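Local structure of peptidoglycan D,D-transpeptidase FtsI (Yersinia pestis, 6SYN) at residues A[309-318]-A[352-362]; A[240-248]-A[337-345]. The protein probably cross-links peptidoglycan stem peptides in the periplasm as a class B penicillin-binding protein, and is bound here by a ring-opened beta-lactam. One frame throughout, in Å; residues are numbered along the deposited sequence.

Contact 1 (A[309-318]-A[352-362])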
loop_
_atom_site.group_PDB
_atom_site.type_symbol
_atom_site.label_atom_id
_atom_site.label_comp_id
_atom_site.label_asym_id
_atom_site.label_seq_id
_atom_site.Cartn_x
_atom_site.Cartn_y
_atom_site.Cartn_z
ATOM N N VAL A 309 24.883 1.624 12.497
ATOM C CA VAL A 309 24.587 2.445 11.280
ATOM C C VAL A 309 24.920 3.919 11.549
ATOM O O VAL A 309 25.309 4.608 10.583
ATOM C CB VAL A 309 23.134 2.285 10.777
ATOM C CG1 VAL A 309 22.873 0.884 10.247
ATOM C CG2 VAL A 309 22.094 2.668 11.820
ATOM N N SER A 310 24.755 4.400 12.784
ATOM C CA SER A 310 25.099 5.793 13.175
ATOM C C SER A 310 26.605 5.999 12.990
ATOM O O SER A 310 27.010 7.073 12.506
ATOM C CB SER A 310 24.680 6.117 14.587
ATOM O OG SER A 310 25.655 5.661 15.517
ATOM N N LYS A 311 27.407 5.003 13.361
ATOM C CA LYS A 311 28.884 5.084 13.240
ATOM C C LYS A 311 29.264 5.061 11.754
ATOM O O LYS A 311 30.251 5.738 11.404
ATOM C CB LYS A 311 29.562 3.994 14.074
ATOM C CG LYS A 311 29.682 4.341 15.553
ATOM C CD LYS A 311 30.197 3.222 16.420
ATOM C CE LYS A 311 30.381 3.647 17.861
ATOM N NZ LYS A 311 31.354 2.783 18.575
ATOM N N LEU A 312 28.499 4.353 10.912
ATOM C CA LEU A 312 28.762 4.239 9.448
ATOM C C LEU A 312 28.432 5.569 8.757
ATOM O O LEU A 312 29.262 6.044 7.961
ATOM C CB LEU A 312 27.944 3.084 8.854
ATOM C CG LEU A 312 28.316 1.676 9.327
ATOM C CD1 LEU A 312 27.449 0.628 8.639
ATOM C CD2 LEU A 312 29.793 1.379 9.097
ATOM N N ALA A 313 27.264 6.144 9.056
ATOM C CA ALA A 313 26.838 7.492 8.609
ATOM C C ALA A 313 27.924 8.527 8.923
ATOM O O ALA A 313 28.305 9.264 7.997
ATOM C CB ALA A 313 25.541 7.868 9.272
ATOM N N LEU A 314 28.395 8.576 10.177
ATOM C CA LEU A 314 29.253 9.675 10.703
ATOM C C LEU A 314 30.722 9.476 10.297
ATOM O O LEU A 314 31.504 10.423 10.491
ATOM C CB LEU A 314 29.096 9.771 12.227
ATOM C CG LEU A 314 27.808 10.443 12.710
ATOM C CD1 LEU A 314 27.550 10.153 14.182
ATOM C CD2 LEU A 314 27.848 11.944 12.474
ATOM N N ALA A 315 31.094 8.319 9.733
ATOM C CA ALA A 315 32.415 8.115 9.085
ATOM C C ALA A 315 32.336 8.563 7.618
ATOM O O ALA A 315 33.279 8.263 6.855
ATOM C CB ALA A 315 32.863 6.677 9.211
ATOM N N MET A 316 31.262 9.262 7.234
ATOM C CA MET A 316 31.049 9.759 5.848
ATOM C C MET A 316 30.440 11.156 5.884
ATOM O O MET A 316 29.855 11.548 6.890
ATOM C CB MET A 316 30.119 8.820 5.073
ATOM C CG MET A 316 30.670 7.417 4.939
ATOM S SD MET A 316 29.703 6.366 3.826
ATOM C CE MET A 316 28.264 6.050 4.846
ATOM N N PRO A 317 30.568 11.946 4.790
ATOM C CA PRO A 317 29.868 13.222 4.662
ATOM C C PRO A 317 28.347 13.011 4.645
ATOM O O PRO A 317 27.902 12.008 4.106
ATOM C CB PRO A 317 30.310 13.797 3.308
ATOM C CG PRO A 317 31.523 12.987 2.909
ATOM C CD PRO A 317 31.381 11.647 3.602
ATOM N N SER A 318 27.601 13.965 5.208
ATOM C CA SER A 318 26.116 13.961 5.286
ATOM C C SER A 318 25.504 13.710 3.902
ATOM O O SER A 318 24.421 13.105 3.852
ATOM C CB SER A 318 25.601 15.245 5.888
ATOM O OG SER A 318 25.825 16.333 5.013
ATOM N N TRP A 352 24.108 19.660 7.950
ATOM C CA TRP A 352 23.489 18.717 8.918
ATOM C C TRP A 352 24.236 18.770 10.251
ATOM O O TRP A 352 25.476 18.873 10.223
ATOM C CB TRP A 352 23.525 17.289 8.376
ATOM C CG TRP A 352 22.678 17.020 7.173
ATOM C CD1 TRP A 352 22.723 17.639 5.957
ATOM C CD2 TRP A 352 21.692 15.980 7.060
ATOM N NE1 TRP A 352 21.812 17.073 5.105
ATOM C CE2 TRP A 352 21.165 16.053 5.753
ATOM C CE3 TRP A 352 21.199 15.007 7.939
ATOM C CZ2 TRP A 352 20.167 15.186 5.310
ATOM C CZ3 TRP A 352 20.216 14.150 7.496
ATOM C CH2 TRP A 352 19.709 14.241 6.200
ATOM N N SER A 353 23.506 18.661 11.365
ATOM C CA SER A 353 24.061 18.339 12.705
ATOM C C SER A 353 24.420 16.852 12.736
ATOM O O SER A 353 23.902 16.092 11.900
ATOM C CB SER A 353 23.107 18.705 13.815
ATOM O OG SER A 353 21.889 17.981 13.708
ATOM N N ASP A 354 25.286 16.466 13.669
ATOM C CA ASP A 354 25.822 15.087 13.810
ATOM C C ASP A 354 24.693 14.135 14.234
ATOM O O ASP A 354 24.692 12.981 13.764
ATOM C CB ASP A 354 27.022 15.099 14.758
ATOM C CG ASP A 354 28.246 15.772 14.158
ATOM O OD1 ASP A 354 28.085 16.539 13.178
ATOM O OD2 ASP A 354 29.351 15.519 14.670
ATOM N N ILE A 355 23.762 14.601 15.074
ATOM C CA ILE A 355 22.564 13.821 15.519
ATOM C C ILE A 355 21.603 13.647 14.335
ATOM O O ILE A 355 20.955 12.585 14.259
ATOM C CB ILE A 355 21.865 14.457 16.747
ATOM C CG1 ILE A 355 20.669 13.627 17.232
ATOM C CG2 ILE A 355 21.443 15.897 16.475
ATOM C CD1 ILE A 355 20.960 12.161 17.476
ATOM N N GLU A 356 21.502 14.639 13.445
ATOM C CA GLU A 356 20.614 14.566 12.253
ATOM C C GLU A 356 21.144 13.474 11.317
ATOM O O GLU A 356 20.354 12.585 10.945
ATOM C CB GLU A 356 20.488 15.938 11.591
ATOM C CG GLU A 356 19.461 16.818 12.286
ATOM C CD GLU A 356 19.500 18.299 11.949
ATOM O OE1 GLU A 356 20.434 18.729 11.236
ATOM O OE2 GLU A 356 18.588 19.019 12.399
ATOM N N ARG A 357 22.443 13.515 11.006
ATOM C CA ARG A 357 23.176 12.493 10.207
ATOM C C ARG A 357 22.915 11.091 10.772
ATOM O O ARG A 357 22.579 10.193 9.980
ATOM C CB ARG A 357 24.672 12.822 10.198
ATOM C CG ARG A 357 25.005 14.068 9.388
ATOM C CD ARG A 357 26.341 14.679 9.747
ATOM N NE ARG A 357 27.444 13.890 9.226
ATOM C CZ ARG A 357 28.726 14.132 9.464
ATOM N NH1 ARG A 357 29.084 15.152 10.228
ATOM N NH2 ARG A 357 29.651 13.350 8.935
ATOM N N ALA A 358 23.059 10.917 12.089
ATOM C CA ALA A 358 22.813 9.645 12.810
ATOM C C ALA A 358 21.362 9.190 12.597
ATOM O O ALA A 358 21.155 8.067 12.119
ATOM C CB ALA A 358 23.128 9.804 14.278
ATOM N N THR A 359 20.386 10.030 12.939
ATOM C CA THR A 359 18.941 9.679 12.870
ATOM C C THR A 359 18.563 9.314 11.426
ATOM O O THR A 359 17.734 8.397 11.260
ATOM C CB THR A 359 18.069 10.794 13.458
ATOM O OG1 THR A 359 18.456 12.027 12.852
ATOM C CG2 THR A 359 18.199 10.884 14.962
ATOM N N PHE A 360 19.174 9.971 10.432
ATOM C CA PHE A 360 19.000 9.679 8.982
ATOM C C PHE A 360 19.494 8.262 8.652
ATOM O O PHE A 360 18.971 7.669 7.688
ATOM C CB PHE A 360 19.746 10.696 8.115
ATOM C CG PHE A 360 19.168 10.901 6.737
ATOM C CD1 PHE A 360 17.850 11.305 6.576
ATOM C CD2 PHE A 360 19.945 10.724 5.601
ATOM C CE1 PHE A 360 17.317 11.512 5.313
ATOM C CE2 PHE A 360 19.412 10.936 4.339
ATOM C CZ PHE A 360 18.098 11.328 4.197
ATOM N N SER A 361 20.462 7.739 9.418
ATOM C CA SER A 361 21.039 6.383 9.219
ATOM C C SER A 361 20.099 5.296 9.757
ATOM O O SER A 361 20.330 4.121 9.418
ATOM C CB SER A 361 22.422 6.266 9.808
ATOM O OG SER A 361 22.382 6.072 11.215
ATOM N N PHE A 362 19.099 5.638 10.573
ATOM C CA PHE A 362 18.030 4.684 10.978
ATOM C C PHE A 362 16.661 5.313 10.684
ATOM O O PHE A 362 15.704 5.093 11.452
ATOM C CB PHE A 362 18.236 4.164 12.408
ATOM C CG PHE A 362 18.692 5.151 13.455
ATOM C CD1 PHE A 362 17.776 5.891 14.190
ATOM C CD2 PHE A 362 20.037 5.286 13.762
ATOM C CE1 PHE A 362 18.201 6.767 15.178
ATOM C CE2 PHE A 362 20.458 6.163 14.750
ATOM C CZ PHE A 362 19.541 6.902 15.454
HETATM O O HOH W 1 26.722 11.712 7.600
#

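Contact 2 (A[240-248]-A[337-345])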
loop_
_atom_site.group_PDB
_atom_site.type_symbol
_atom_site.label_atom_id
_atom_site.label_comp_id
_atom_site.label_asym_id
_atom_site.label_seq_id
_atom_site.Cartn_x
_atom_site.Cartn_y
_atom_site.Cartn_z
ATOM N N ARG A 240 -9.060 7.174 0.341
ATOM C CA ARG A 240 -7.741 7.512 -0.250
ATOM C C ARG A 240 -6.842 6.274 -0.179
ATOM O O ARG A 240 -6.906 5.536 0.829
ATOM C CB ARG A 240 -7.108 8.717 0.457
ATOM C CG ARG A 240 -6.490 8.414 1.816
ATOM C CD ARG A 240 -5.887 9.639 2.482
ATOM N NE ARG A 240 -5.868 9.490 3.931
ATOM C CZ ARG A 240 -4.898 8.920 4.647
ATOM N NH1 ARG A 240 -5.022 8.843 5.963
ATOM N NH2 ARG A 240 -3.813 8.436 4.064
ATOM N N ASN A 241 -6.049 6.065 -1.230
ATOM C CA ASN A 241 -5.086 4.946 -1.371
ATOM C C ASN A 241 -3.861 5.268 -0.510
ATOM O O ASN A 241 -2.985 6.017 -0.992
ATOM C CB ASN A 241 -4.736 4.738 -2.846
ATOM C CG ASN A 241 -3.852 3.536 -3.104
ATOM O OD1 ASN A 241 -3.347 2.915 -2.173
ATOM N ND2 ASN A 241 -3.661 3.206 -4.372
ATOM N N ARG A 242 -3.809 4.736 0.716
ATOM C CA ARG A 242 -2.736 5.038 1.705
ATOM C C ARG A 242 -1.351 4.733 1.115
ATOM O O ARG A 242 -0.403 5.428 1.494
ATOM C CB ARG A 242 -2.964 4.257 3.002
ATOM C CG ARG A 242 -4.120 4.777 3.846
ATOM C CD ARG A 242 -4.238 4.059 5.178
ATOM N NE ARG A 242 -5.146 4.715 6.118
ATOM C CZ ARG A 242 -4.779 5.374 7.217
ATOM N NH1 ARG A 242 -3.502 5.487 7.550
ATOM N NH2 ARG A 242 -5.701 5.916 7.994
ATOM N N ALA A 243 -1.243 3.761 0.204
ATOM C CA ALA A 243 0.030 3.312 -0.413
ATOM C C ALA A 243 0.705 4.454 -1.189
ATOM O O ALA A 243 1.947 4.413 -1.318
ATOM C CB ALA A 243 -0.216 2.120 -1.305
ATOM N N ILE A 244 -0.074 5.430 -1.680
ATOM C CA ILE A 244 0.446 6.610 -2.436
ATOM C C ILE A 244 0.204 7.922 -1.667
ATOM O O ILE A 244 0.752 8.949 -2.121
ATOM C CB ILE A 244 -0.134 6.669 -3.870
ATOM C CG1 ILE A 244 -1.665 6.623 -3.908
ATOM C CG2 ILE A 244 0.481 5.578 -4.733
ATOM C CD1 ILE A 244 -2.264 7.162 -5.193
ATOM N N THR A 245 -0.554 7.932 -0.561
ATOM C CA THR A 245 -0.902 9.200 0.143
ATOM C C THR A 245 -0.308 9.236 1.559
ATOM O O THR A 245 0.209 10.302 1.937
ATOM C CB THR A 245 -2.412 9.482 0.137
ATOM O OG1 THR A 245 -3.059 8.571 1.024
ATOM C CG2 THR A 245 -3.029 9.378 -1.241
ATOM N N ASP A 246 -0.393 8.161 2.341
ATOM C CA ASP A 246 0.376 8.094 3.610
ATOM C C ASP A 246 1.843 8.333 3.249
ATOM O O ASP A 246 2.369 7.578 2.402
ATOM C CB ASP A 246 0.252 6.747 4.331
ATOM C CG ASP A 246 -0.981 6.567 5.199
ATOM O OD1 ASP A 246 -1.636 7.580 5.539
ATOM O OD2 ASP A 246 -1.262 5.408 5.553
ATOM N N ILE A 247 2.476 9.353 3.826
ATOM C CA ILE A 247 3.964 9.469 3.805
ATOM C C ILE A 247 4.452 9.268 5.243
ATOM O O ILE A 247 3.901 9.903 6.153
ATOM C CB ILE A 247 4.477 10.760 3.125
ATOM C CG1 ILE A 247 4.547 11.975 4.059
ATOM C CG2 ILE A 247 3.689 11.053 1.853
ATOM C CD1 ILE A 247 3.223 12.553 4.475
ATOM N N PHE A 248 5.389 8.340 5.426
ATOM C CA PHE A 248 5.896 7.881 6.743
ATOM C C PHE A 248 7.419 7.987 6.778
ATOM O O PHE A 248 8.061 7.820 5.717
ATOM C CB PHE A 248 5.547 6.411 6.996
ATOM C CG PHE A 248 4.086 6.100 7.189
ATOM C CD1 PHE A 248 3.335 6.766 8.146
ATOM C CD2 PHE A 248 3.472 5.108 6.443
ATOM C CE1 PHE A 248 1.991 6.469 8.327
ATOM C CE2 PHE A 248 2.134 4.801 6.637
ATOM C CZ PHE A 248 1.395 5.483 7.577
ATOM N N GLY A 337 0.204 8.393 -11.963
ATOM C CA GLY A 337 -0.923 9.208 -12.455
ATOM C C GLY A 337 -2.146 9.108 -11.560
ATOM O O GLY A 337 -3.204 9.620 -11.962
ATOM N N LEU A 338 -2.014 8.484 -10.387
ATOM C CA LEU A 338 -3.138 8.266 -9.440
ATOM C C LEU A 338 -3.354 9.542 -8.626
ATOM O O LEU A 338 -2.382 10.319 -8.485
ATOM C CB LEU A 338 -2.816 7.070 -8.541
ATOM C CG LEU A 338 -2.695 5.731 -9.269
ATOM C CD1 LEU A 338 -2.197 4.646 -8.323
ATOM C CD2 LEU A 338 -4.021 5.327 -9.901
ATOM N N VAL A 339 -4.580 9.746 -8.130
ATOM C CA VAL A 339 -5.018 11.013 -7.470
ATOM C C VAL A 339 -4.494 11.036 -6.032
ATOM O O VAL A 339 -4.684 10.028 -5.317
ATOM C CB VAL A 339 -6.544 11.208 -7.512
ATOM C CG1 VAL A 339 -7.306 10.022 -6.946
ATOM C CG2 VAL A 339 -6.956 12.492 -6.806
ATOM N N GLY A 340 -3.874 12.158 -5.640
ATOM C CA GLY A 340 -3.237 12.366 -4.323
ATOM C C GLY A 340 -1.867 11.706 -4.220
ATOM O O GLY A 340 -1.329 11.644 -3.098
ATOM N N GLU A 341 -1.305 11.238 -5.338
ATOM C CA GLU A 341 -0.007 10.516 -5.356
ATOM C C GLU A 341 1.107 11.473 -4.923
ATOM O O GLU A 341 1.395 12.410 -5.681
ATOM C CB GLU A 341 0.276 9.941 -6.741
ATOM C CG GLU A 341 1.532 9.092 -6.787
ATOM C CD GLU A 341 1.692 8.297 -8.070
ATOM O OE1 GLU A 341 2.795 7.758 -8.297
ATOM O OE2 GLU A 341 0.713 8.227 -8.842
ATOM N N SER A 342 1.711 11.213 -3.758
ATOM C CA SER A 342 2.740 12.064 -3.107
ATOM C C SER A 342 4.155 11.536 -3.378
ATOM O O SER A 342 4.329 10.304 -3.553
ATOM C CB SER A 342 2.488 12.164 -1.628
ATOM O OG SER A 342 3.507 12.927 -0.994
ATOM N N SER A 343 5.128 12.454 -3.382
ATOM C CA SER A 343 6.585 12.182 -3.492
ATOM C C SER A 343 7.252 12.368 -2.124
ATOM O O SER A 343 8.496 12.353 -2.073
ATOM C CB SER A 343 7.218 13.070 -4.532
ATOM O OG SER A 343 7.404 14.384 -4.030
ATOM N N GLY A 344 6.450 12.566 -1.070
ATOM C CA GLY A 344 6.914 12.664 0.326
ATOM C C GLY A 344 7.808 13.872 0.557
ATOM O O GLY A 344 7.937 14.700 -0.373
ATOM N N LEU A 345 8.402 13.959 1.753
ATOM C CA LEU A 345 9.340 15.037 2.174
ATOM C C LEU A 345 10.756 14.459 2.264
ATOM O O LEU A 345 10.950 13.460 2.980
ATOM C CB LEU A 345 8.918 15.614 3.529
ATOM C CG LEU A 345 7.415 15.701 3.787
ATOM C CD1 LEU A 345 7.146 16.071 5.238
ATOM C CD2 LEU A 345 6.755 16.691 2.839
HETATM O O HOH W 2 -6.367 8.367 -3.090
#

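Contact 1 (A[309-318]-A[352-362])
Val309 turns its CG2 toward Ser361 and Phe362, where it meets Ser361 O and lies 3.9 Å from CD2 at the edge of the Phe362 ring. One residue on, CB of Ser310 packs against CB of Ala358, the point where the two backbones come nearest; the Ser310 hydroxyl itself bonds to Tyr279. Ala313 CB then rests 3.5 Å from Ser361 CB, while Ser361 OG donates to Ala358 O three residues back. Leu314 crosses the Arg357 side chain obliquely and sets CD2 over the centre of one guanidinium face. At the edge of the group, Arg357 NH2 donates to Met316 O (2.7 Å, 145° at the hydrogen), NE donates to a water that lies 2.9 Å from Ala313 O, and NH1 forms a weak salt bridge with Asp354. A bend at chi3 (74°) brings the guanidinium to Met316 O, past the end of helix 306-314, and to the water beside Ala313 O. Ser318 closes the segment, its CB making a CH-pi contact over the five-membered ring of Trp352. The short helical axes pass 8.2 Å apart at 123°; helix 319-327 packs on Ala313 and Trp352, helix 255-264 on Val309 and Phe362, and strand 279-281 on Leu314 and Asp354.

Contact 2 (A[240-248]-A[337-345])
Ile244 and Leu338 lie at about a right angle to each other, the CD1 methyl of the isoleucine ending 3.4 Å from Leu338 CB. With chi1 at 54°, CG1 of Ile244 sits between its backbone N and carbonyl carbon, and chi2 (159°) extends CD1 from there to the turn, where it also approaches Glu341 CB. The type II turn from Leu338 to Glu341 thus receives a hydrophobic side chain beside its backbone, and Thr245 CG2 packs 3.4 Å from Gly340 O. Glu341 is stretched out from CG and its OE2 accepts from Leu338 N, bracing the turn from within, while OE1 bonds to Thr334. The direct polar link is between backbones: Ser342 N donates to Ile244 O at 3.0 Å, close to linear at 169°. A water adds a second link by bridging Asn241 N and Val339 O. Farther along, Ile247 rests CG2 against Ser342 OG, whose oxygen accepts from Gly344 N in an ST turn. The contact therefore joins the short helix 242-245 to the loop between helices 319-327 and 354-360; strand 217-223 backs Ile244 through Met220, and Ala243 lies on strand 204-211.

Both contacts belong to the transpeptidase domain, and the chain visits them in turn: 240-248, 309-318, 337-345, then 352-362. Their centres stand 27 Å apart and their nearest atoms about 7 Å, without touching. Contact 1 borders the ligand pocket: the Phe362 side chain is about 4 Å from the bound ring-opened beta-lactam, and Val309 and Phe362 both touch Lys255, a pocket residue that with Ser252 fits the SxxK pattern of penicillin-binding proteins. Contact 2 instead packs beside the five-stranded antiparallel sheet. The pair illustrates how one polypeptide, by crossing back on itself, joins helix to helix in contact 1 and a short helix to a loop in contact 2.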